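Long-range contact in putative cell adhesion protein (Parabacteroides distasonis, PDB 3LIU), which probably serves as a fimbrial (pilus) subunit of the FimA/Mfa1 family and takes part in cell adhesion: residues F198-G210 and K257-H271. Numbering follows the deposited sequence.
Sequences FVLKEVFIASAKG and KKGLQTKYDALAKKH
CG of K257 lies against CB of A206 and OG of S207, where 198-206 runs out. Next comes Q261, whose extended side chain carries an amide that meets S207 twice: OE1 accepts S207 N on a lone pair in the carbonyl plane (2.9 Å), while NE2 gives an almost straight N-H to S207 OG (171°). NE2 also donates to K258 O, which fixes the rotation of the amide. A leucine in place of Q261 would probably leave S207 N, S207 OG and K258 O without these mates. Beyond the 3-10 turn, L267 O accepts from I205 N, and L267 CD1 rests on A208 CB (3.7 Å). From A268 to K270 the chain is a short strand antiparallel to 198-206. K269 and V203 form the hydrogen-bonded pair, flanked by E202-K270 and F204-A268; the side chain of E202, bent at chi2 (91°), brings its carboxylate back over this backbone, with OE2 3.5 Å from A268 CB. H271 N bonds to K201 O from above the carbonyl plane, and CD2 of L200 makes a CH-pi contact over one face of the H271 imidazole, 4.0 Å from its centroid and offset toward the rim. Strand 268-270 thus borders strand 193-213, whose neighbour 308-319 pairs through a classic bulge, K201 and E202 both facing K312, while F282 of strand 282-284 packs on V203, I205 and K269.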
ATOM      1  N   PHE A 198      22.237 -10.894  17.646  1.00 16.40           N
ATOM      2  CA  PHE A 198      20.786 -10.711  17.677  1.00 15.89           C
ATOM      3  C   PHE A 198      20.199 -11.776  16.791  1.00 17.62           C
ATOM      4  O   PHE A 198      20.611 -11.887  15.639  1.00 19.69           O
ATOM      5  CB  PHE A 198      20.416  -9.357  17.145  1.00 17.10           C
ATOM      6  CG  PHE A 198      18.927  -9.128  17.006  1.00 17.69           C
ATOM      7  CD1 PHE A 198      18.138  -8.897  18.120  1.00 16.55           C
ATOM      8  CD2 PHE A 198      18.334  -9.116  15.770  1.00 18.57           C
ATOM      9  CE1 PHE A 198      16.791  -8.704  17.993  1.00 21.63           C
ATOM     10  CE2 PHE A 198      17.000  -8.907  15.636  1.00 13.37           C
ATOM     11  CZ  PHE A 198      16.217  -8.695  16.744  1.00 19.21           C
ATOM     12  N   VAL A 199      19.270 -12.557  17.338  1.00 17.32           N
ATOM     13  CA  VAL A 199      18.558 -13.597  16.601  1.00 16.29           C
ATOM     14  C   VAL A 199      17.120 -13.121  16.423  1.00 16.46           C
ATOM     15  O   VAL A 199      16.385 -12.940  17.416  1.00 14.57           O
ATOM     16  CB  VAL A 199      18.582 -14.949  17.353  1.00 17.10           C
ATOM     17  CG1 VAL A 199      17.884 -16.015  16.529  1.00  9.60           C
ATOM     18  CG2 VAL A 199      20.033 -15.368  17.701  1.00 12.63           C
ATOM     19  N   LEU A 200      16.732 -12.918  15.162  1.00 14.45           N
ATOM     20  CA  LEU A 200      15.400 -12.495  14.810  1.00 15.11           C
ATOM     21  C   LEU A 200      14.354 -13.605  15.020  1.00 13.61           C
ATOM     22  O   LEU A 200      14.539 -14.694  14.531  1.00 11.52           O
ATOM     23  CB  LEU A 200      15.386 -12.014  13.350  1.00 17.03           C
ATOM     24  CG  LEU A 200      14.041 -11.488  12.864  1.00 13.86           C
ATOM     25  CD1 LEU A 200      13.725 -10.125  13.569  1.00  6.12           C
ATOM     26  CD2 LEU A 200      14.071 -11.366  11.337  1.00 18.71           C
ATOM     27  N   LYS A 201      13.260 -13.302  15.722  1.00 13.13           N
ATOM     28  CA  LYS A 201      12.158 -14.272  15.945  1.00 15.44           C
ATOM     29  C   LYS A 201      10.870 -13.919  15.211  1.00 16.56           C
ATOM     30  O   LYS A 201      10.168 -14.815  14.744  1.00 16.56           O
ATOM     31  CB  LYS A 201      11.839 -14.395  17.427  1.00 14.22           C
ATOM     32  CG  LYS A 201      12.882 -15.205  18.239  1.00 17.93           C
ATOM     33  CD  LYS A 201      12.362 -15.440  19.682  1.00 29.40           C
ATOM     34  CE  LYS A 201      13.132 -16.530  20.456  1.00 35.76           C
ATOM     35  NZ  LYS A 201      13.397 -16.144  21.923  1.00 37.88           N
ATOM     36  N   GLU A 202      10.566 -12.623  15.100  1.00 14.71           N
ATOM     37  CA  GLU A 202       9.287 -12.179  14.520  1.00 16.11           C
ATOM     38  C   GLU A 202       9.419 -10.770  13.923  1.00 13.15           C
ATOM     39  O   GLU A 202      10.193  -9.935  14.404  1.00 14.57           O
ATOM     40  CB  GLU A 202       8.183 -12.192  15.609  1.00 17.63           C
ATOM     41  CG  GLU A 202       6.758 -11.828  15.134  1.00 19.53           C
ATOM     42  CD  GLU A 202       5.930 -13.040  14.705  1.00 31.86           C
ATOM     43  OE1 GLU A 202       6.445 -14.169  14.788  1.00 29.73           O
ATOM     44  OE2 GLU A 202       4.757 -12.877  14.293  1.00 30.44           O
ATOM     45  N   VAL A 203       8.646 -10.511  12.872  1.00 13.02           N
ATOM     46  CA  VAL A 203       8.483  -9.188  12.322  1.00 12.45           C
ATOM     47  C   VAL A 203       6.992  -8.904  12.203  1.00 14.03           C
ATOM     48  O   VAL A 203       6.214  -9.791  11.813  1.00 15.90           O
ATOM     49  CB  VAL A 203       9.152  -9.087  10.933  1.00 15.21           C
ATOM     50  CG1 VAL A 203       9.094  -7.656  10.413  1.00 12.23           C
ATOM     51  CG2 VAL A 203      10.627  -9.576  10.998  1.00 17.16           C
ATOM     52  N   PHE A 204       6.554  -7.710  12.578  1.00 11.29           N
ATOM     53  CA  PHE A 204       5.147  -7.353  12.363  1.00 12.56           C
ATOM     54  C   PHE A 204       4.924  -5.870  12.135  1.00 13.42           C
ATOM     55  O   PHE A 204       5.811  -5.045  12.390  1.00 11.18           O
ATOM     56  CB  PHE A 204       4.211  -7.941  13.464  1.00 12.15           C
ATOM     57  CG  PHE A 204       4.232  -7.208  14.801  1.00  9.74           C
ATOM     58  CD1 PHE A 204       5.266  -7.377  15.682  1.00 11.67           C
ATOM     59  CD2 PHE A 204       3.182  -6.377  15.166  1.00 12.40           C
ATOM     60  CE1 PHE A 204       5.284  -6.736  16.916  1.00 11.12           C
ATOM     61  CE2 PHE A 204       3.174  -5.717  16.402  1.00 14.43           C
ATOM     62  CZ  PHE A 204       4.222  -5.915  17.291  1.00 14.18           C
ATOM     63  N   ILE A 205       3.733  -5.556  11.620  1.00 11.54           N
ATOM     64  CA  ILE A 205       3.374  -4.193  11.299  1.00 10.97           C
ATOM     65  C   ILE A 205       2.251  -3.724  12.213  1.00 12.30           C
ATOM     66  O   ILE A 205       1.343  -4.514  12.511  1.00 12.13           O
ATOM     67  CB  ILE A 205       2.874  -4.085   9.832  1.00 12.38           C
ATOM     68  CG1 ILE A 205       3.924  -4.601   8.859  1.00 14.38           C
ATOM     69  CG2 ILE A 205       2.427  -2.616   9.504  1.00  9.31           C
ATOM     70  CD1 ILE A 205       5.294  -3.933   8.910  1.00 14.37           C
ATOM     71  N   ALA A 206       2.319  -2.472  12.667  1.00  9.64           N
ATOM     72  CA  ALA A 206       1.251  -1.877  13.520  1.00 11.61           C
ATOM     73  C   ALA A 206       0.795  -0.568  12.886  1.00 10.93           C
ATOM     74  O   ALA A 206       1.557   0.067  12.177  1.00  9.78           O
ATOM     75  CB  ALA A 206       1.761  -1.637  14.965  1.00  8.75           C
ATOM     76  N   SER A 207      -0.434  -0.136  13.152  1.00 11.73           N
ATOM     77  CA  SER A 207      -0.976   1.070  12.538  1.00  9.83           C
ATOM     78  C   SER A 207      -0.880   1.125  11.020  1.00 11.69           C
ATOM     79  O   SER A 207      -0.579   2.169  10.452  1.00  9.66           O
ATOM     80  CB  SER A 207      -0.359   2.348  13.139  1.00 15.07           C
ATOM     81  OG  SER A 207      -0.603   2.385  14.536  1.00 11.32           O
ATOM     82  N   ALA A 208      -1.212   0.008  10.367  1.00 12.11           N
ATOM     83  CA  ALA A 208      -1.417  -0.038   8.914  1.00  9.36           C
ATOM     84  C   ALA A 208      -2.818   0.499   8.666  1.00  9.52           C
ATOM     85  O   ALA A 208      -3.777  -0.023   9.244  1.00 12.48           O
ATOM     86  CB  ALA A 208      -1.308  -1.510   8.405  1.00  5.41           C
ATOM     87  N   LYS A 209      -2.958   1.546   7.858  1.00  9.48           N
ATOM     88  CA  LYS A 209      -4.299   1.968   7.467  1.00  9.40           C
ATOM     89  C   LYS A 209      -4.916   0.839   6.654  1.00 11.54           C
ATOM     90  O   LYS A 209      -4.323   0.340   5.694  1.00 10.42           O
ATOM     91  CB  LYS A 209      -4.295   3.295   6.744  1.00  8.44           C
ATOM     92  CG  LYS A 209      -4.141   4.457   7.707  1.00 10.99           C
ATOM     93  CD  LYS A 209      -4.431   5.796   7.122  1.00  7.18           C
ATOM     94  CE  LYS A 209      -4.374   6.896   8.207  1.00  7.86           C
ATOM     95  NZ  LYS A 209      -4.586   8.260   7.687  1.00  9.21           N
ATOM     96  N   GLY A 210      -6.088   0.389   7.089  1.00 10.76           N
ATOM     97  CA  GLY A 210      -6.721  -0.744   6.451  1.00 10.43           C
ATOM     98  C   GLY A 210      -7.766  -0.357   5.453  1.00 10.40           C
ATOM     99  O   GLY A 210      -8.438  -1.223   4.893  1.00  9.89           O
ATOM    100  N   LYS A 257       1.695   3.483  19.910  1.00 10.91           N
ATOM    101  CA  LYS A 257       0.598   2.833  19.204  1.00 10.76           C
ATOM    102  C   LYS A 257      -0.641   2.980  20.058  1.00 11.58           C
ATOM    103  O   LYS A 257      -0.679   2.458  21.201  1.00 10.78           O
ATOM    104  CB  LYS A 257       0.939   1.350  18.979  1.00 10.73           C
ATOM    105  CG  LYS A 257      -0.083   0.494  18.271  1.00 11.25           C
ATOM    106  CD  LYS A 257      -1.183  -0.040  19.152  1.00 15.15           C
ATOM    107  CE  LYS A 257      -1.932  -1.188  18.488  1.00 16.90           C
ATOM    108  NZ  LYS A 257      -3.004  -1.769  19.408  1.00 15.71           N
ATOM    109  N   LYS A 258      -1.634   3.709  19.534  1.00 10.88           N
ATOM    110  CA  LYS A 258      -2.877   3.955  20.245  1.00 11.12           C
ATOM    111  C   LYS A 258      -4.015   3.152  19.661  1.00 12.84           C
ATOM    112  O   LYS A 258      -4.028   2.839  18.465  1.00 12.43           O
ATOM    113  CB  LYS A 258      -3.241   5.452  20.245  1.00  9.26           C
ATOM    114  CG  LYS A 258      -2.241   6.342  20.951  1.00 19.31           C
ATOM    115  CD  LYS A 258      -2.021   5.899  22.424  1.00 22.08           C
ATOM    116  CE  LYS A 258      -1.124   6.795  23.202  1.00 25.96           C
ATOM    117  NZ  LYS A 258      -0.992   6.299  24.627  1.00 23.75           N
ATOM    118  N   GLY A 259      -4.965   2.822  20.535  1.00 10.75           N
ATOM    119  CA  GLY A 259      -6.219   2.196  20.168  1.00 12.44           C
ATOM    120  C   GLY A 259      -6.242   0.677  20.042  1.00 13.95           C
ATOM    121  O   GLY A 259      -5.215   0.006  19.817  1.00 14.04           O
ATOM    122  N   LEU A 260      -7.443   0.128  20.162  1.00 15.22           N
ATOM    123  CA  LEU A 260      -7.663  -1.253  19.789  1.00 12.89           C
ATOM    124  C   LEU A 260      -7.773  -1.272  18.274  1.00 12.25           C
ATOM    125  O   LEU A 260      -8.747  -0.835  17.706  1.00 11.06           O
ATOM    126  CB  LEU A 260      -8.929  -1.817  20.445  1.00 14.83           C
ATOM    127  CG  LEU A 260      -9.412  -3.241  20.126  1.00 14.06           C
ATOM    128  CD1 LEU A 260      -8.348  -4.286  20.462  1.00 12.69           C
ATOM    129  CD2 LEU A 260     -10.723  -3.575  20.913  1.00 15.64           C
ATOM    130  N   GLN A 261      -6.747  -1.814  17.648  1.00 13.70           N
ATOM    131  CA  GLN A 261      -6.669  -1.962  16.228  1.00 15.12           C
ATOM    132  C   GLN A 261      -7.065  -3.414  15.894  1.00 15.05           C
ATOM    133  O   GLN A 261      -7.013  -4.314  16.732  1.00 12.84           O
ATOM    134  CB  GLN A 261      -5.218  -1.676  15.779  1.00 14.48           C
ATOM    135  CG  GLN A 261      -4.753  -0.287  16.206  1.00 14.43           C
ATOM    136  CD  GLN A 261      -3.407   0.114  15.589  1.00 15.18           C
ATOM    137  OE1 GLN A 261      -2.839  -0.617  14.767  1.00  9.13           O
ATOM    138  NE2 GLN A 261      -2.930   1.302  15.947  1.00 10.67           N
ATOM    139  N   THR A 262      -7.457  -3.623  14.646  1.00 15.51           N
ATOM    140  CA  THR A 262      -7.898  -4.936  14.176  1.00 11.52           C
ATOM    141  C   THR A 262      -6.730  -5.813  13.721  1.00 11.92           C
ATOM    142  O   THR A 262      -5.922  -5.432  12.847  1.00 12.06           O
ATOM    143  CB  THR A 262      -8.914  -4.738  13.037  1.00 13.68           C
ATOM    144  OG1 THR A 262     -10.023  -3.952  13.524  1.00 10.42           O
ATOM    145  CG2 THR A 262      -9.427  -6.086  12.462  1.00  8.44           C
ATOM    146  N   LYS A 263      -6.646  -7.007  14.307  1.00 11.09           N
ATOM    147  CA  LYS A 263      -5.658  -7.974  13.908  1.00 10.66           C
ATOM    148  C   LYS A 263      -5.875  -8.479  12.490  1.00 13.85           C
ATOM    149  O   LYS A 263      -6.986  -8.830  12.090  1.00 15.81           O
ATOM    150  CB  LYS A 263      -5.693  -9.150  14.837  1.00 13.19           C
ATOM    151  CG  LYS A 263      -4.650 -10.230  14.548  1.00 15.92           C
ATOM    152  CD  LYS A 263      -4.440 -11.075  15.798  1.00 24.63           C
ATOM    153  CE  LYS A 263      -4.393 -12.536  15.540  1.00 29.68           C
ATOM    154  NZ  LYS A 263      -5.729 -13.031  15.351  1.00 31.47           N
ATOM    155  N   TYR A 264      -4.793  -8.505  11.750  1.00 15.61           N
ATOM    156  CA  TYR A 264      -4.769  -9.057  10.421  1.00 16.23           C
ATOM    157  C   TYR A 264      -3.516  -9.918  10.362  1.00 15.73           C
ATOM    158  O   TYR A 264      -2.397  -9.396  10.367  1.00 16.14           O
ATOM    159  CB  TYR A 264      -4.774  -7.915   9.379  1.00 16.88           C
ATOM    160  CG  TYR A 264      -4.790  -8.345   7.943  1.00 18.66           C
ATOM    161  CD1 TYR A 264      -5.441  -9.510   7.544  1.00 17.38           C
ATOM    162  CD2 TYR A 264      -4.209  -7.559   6.966  1.00 22.06           C
ATOM    163  CE1 TYR A 264      -5.447  -9.914   6.231  1.00 25.05           C
ATOM    164  CE2 TYR A 264      -4.207  -7.974   5.629  1.00 19.65           C
ATOM    165  CZ  TYR A 264      -4.829  -9.147   5.281  1.00 13.87           C
ATOM    166  OH  TYR A 264      -4.832  -9.580   3.994  1.00 19.24           O
ATOM    167  N   ASP A 265      -3.716 -11.234  10.293  1.00 14.71           N
ATOM    168  CA  ASP A 265      -2.611 -12.197  10.371  1.00 16.22           C
ATOM    169  C   ASP A 265      -1.549 -12.002   9.284  1.00 16.44           C
ATOM    170  O   ASP A 265      -0.393 -12.385   9.480  1.00 14.35           O
ATOM    171  CB  ASP A 265      -3.129 -13.654  10.324  1.00 19.27           C
ATOM    172  CG  ASP A 265      -3.907 -14.047  11.588  1.00 20.64           C
ATOM    173  OD1 ASP A 265      -3.714 -13.421  12.631  1.00 22.36           O
ATOM    174  OD2 ASP A 265      -4.752 -14.933  11.514  1.00 21.98           O
ATOM    175  N   ALA A 266      -1.941 -11.453   8.140  1.00 13.68           N
ATOM    176  CA  ALA A 266      -0.989 -11.186   7.050  1.00 14.24           C
ATOM    177  C   ALA A 266       0.077 -10.162   7.474  1.00 15.68           C
ATOM    178  O   ALA A 266       1.149 -10.064   6.865  1.00 15.57           O
ATOM    179  CB  ALA A 266      -1.740 -10.701   5.771  1.00 12.87           C
ATOM    180  N   LEU A 267      -0.209  -9.389   8.512  1.00 13.91           N
ATOM    181  CA  LEU A 267       0.734  -8.370   8.982  1.00 15.16           C
ATOM    182  C   LEU A 267       1.705  -8.816  10.084  1.00 14.89           C
ATOM    183  O   LEU A 267       2.321  -7.970  10.735  1.00 11.30           O
ATOM    184  CB  LEU A 267      -0.040  -7.127   9.442  1.00 11.13           C
ATOM    185  CG  LEU A 267      -0.843  -6.439   8.333  1.00 12.19           C
ATOM    186  CD1 LEU A 267      -1.520  -5.174   8.902  1.00 12.98           C
ATOM    187  CD2 LEU A 267       0.073  -6.097   7.138  1.00 11.28           C
ATOM    188  N   ALA A 268       1.834 -10.131  10.304  1.00 16.04           N
ATOM    189  CA  ALA A 268       2.911 -10.699  11.159  1.00 16.54           C
ATOM    190  C   ALA A 268       3.592 -11.880  10.475  1.00 16.95           C
ATOM    191  O   ALA A 268       2.951 -12.642   9.721  1.00 14.61           O
ATOM    192  CB  ALA A 268       2.354 -11.127  12.540  1.00 13.73           C
ATOM    193  N   LYS A 269       4.890 -12.018  10.704  1.00 14.12           N
ATOM    194  CA  LYS A 269       5.630 -13.152  10.185  1.00 16.29           C
ATOM    195  C   LYS A 269       6.668 -13.609  11.189  1.00 17.93           C
ATOM    196  O   LYS A 269       7.549 -12.825  11.618  1.00 13.11           O
ATOM    197  CB  LYS A 269       6.353 -12.776   8.901  1.00 17.66           C
ATOM    198  CG  LYS A 269       7.087 -13.908   8.214  1.00 21.33           C
ATOM    199  CD  LYS A 269       6.241 -14.611   7.171  1.00 31.27           C
ATOM    200  CE  LYS A 269       7.003 -15.756   6.495  1.00 33.35           C
ATOM    201  NZ  LYS A 269       6.902 -17.015   7.271  1.00 46.68           N
ATOM    202  N   LYS A 270       6.575 -14.882  11.529  1.00 16.10           N
ATOM    203  CA  LYS A 270       7.592 -15.579  12.303  1.00 22.16           C
ATOM    204  C   LYS A 270       8.832 -15.847  11.426  1.00 21.53           C
ATOM    205  O   LYS A 270       8.687 -16.164  10.258  1.00 19.60           O
ATOM    206  CB  LYS A 270       6.991 -16.888  12.822  1.00 22.18           C
ATOM    207  CG  LYS A 270       7.901 -17.710  13.728  1.00 32.12           C
ATOM    208  CD  LYS A 270       7.131 -18.891  14.369  1.00 37.63           C
ATOM    209  CE  LYS A 270       7.987 -19.612  15.420  1.00 42.47           C
ATOM    210  NZ  LYS A 270       7.167 -20.163  16.551  1.00 45.53           N
ATOM    211  N   HIS A 271      10.030 -15.688  11.994  1.00 22.85           N
ATOM    212  CA  HIS A 271      11.293 -15.989  11.306  1.00 25.12           C
ATOM    213  C   HIS A 271      11.747 -17.404  11.636  1.00 26.71           C
ATOM    214  O   HIS A 271      12.010 -17.706  12.772  1.00 23.57           O
ATOM    215  CB  HIS A 271      12.400 -15.008  11.727  1.00 25.12           C
ATOM    216  CG  HIS A 271      13.669 -15.133  10.925  1.00 27.76           C
ATOM    217  ND1 HIS A 271      13.725 -14.888   9.569  1.00 25.67           N
ATOM    218  CD2 HIS A 271      14.939 -15.433  11.299  1.00 25.39           C
ATOM    219  CE1 HIS A 271      14.963 -15.053   9.137  1.00 25.80           C
ATOM    220  NE2 HIS A 271      15.723 -15.369  10.170  1.00 24.02           N
TER
HETATM  221  O   HOH W   1      10.895 -17.752  15.678  1.00 41.84           O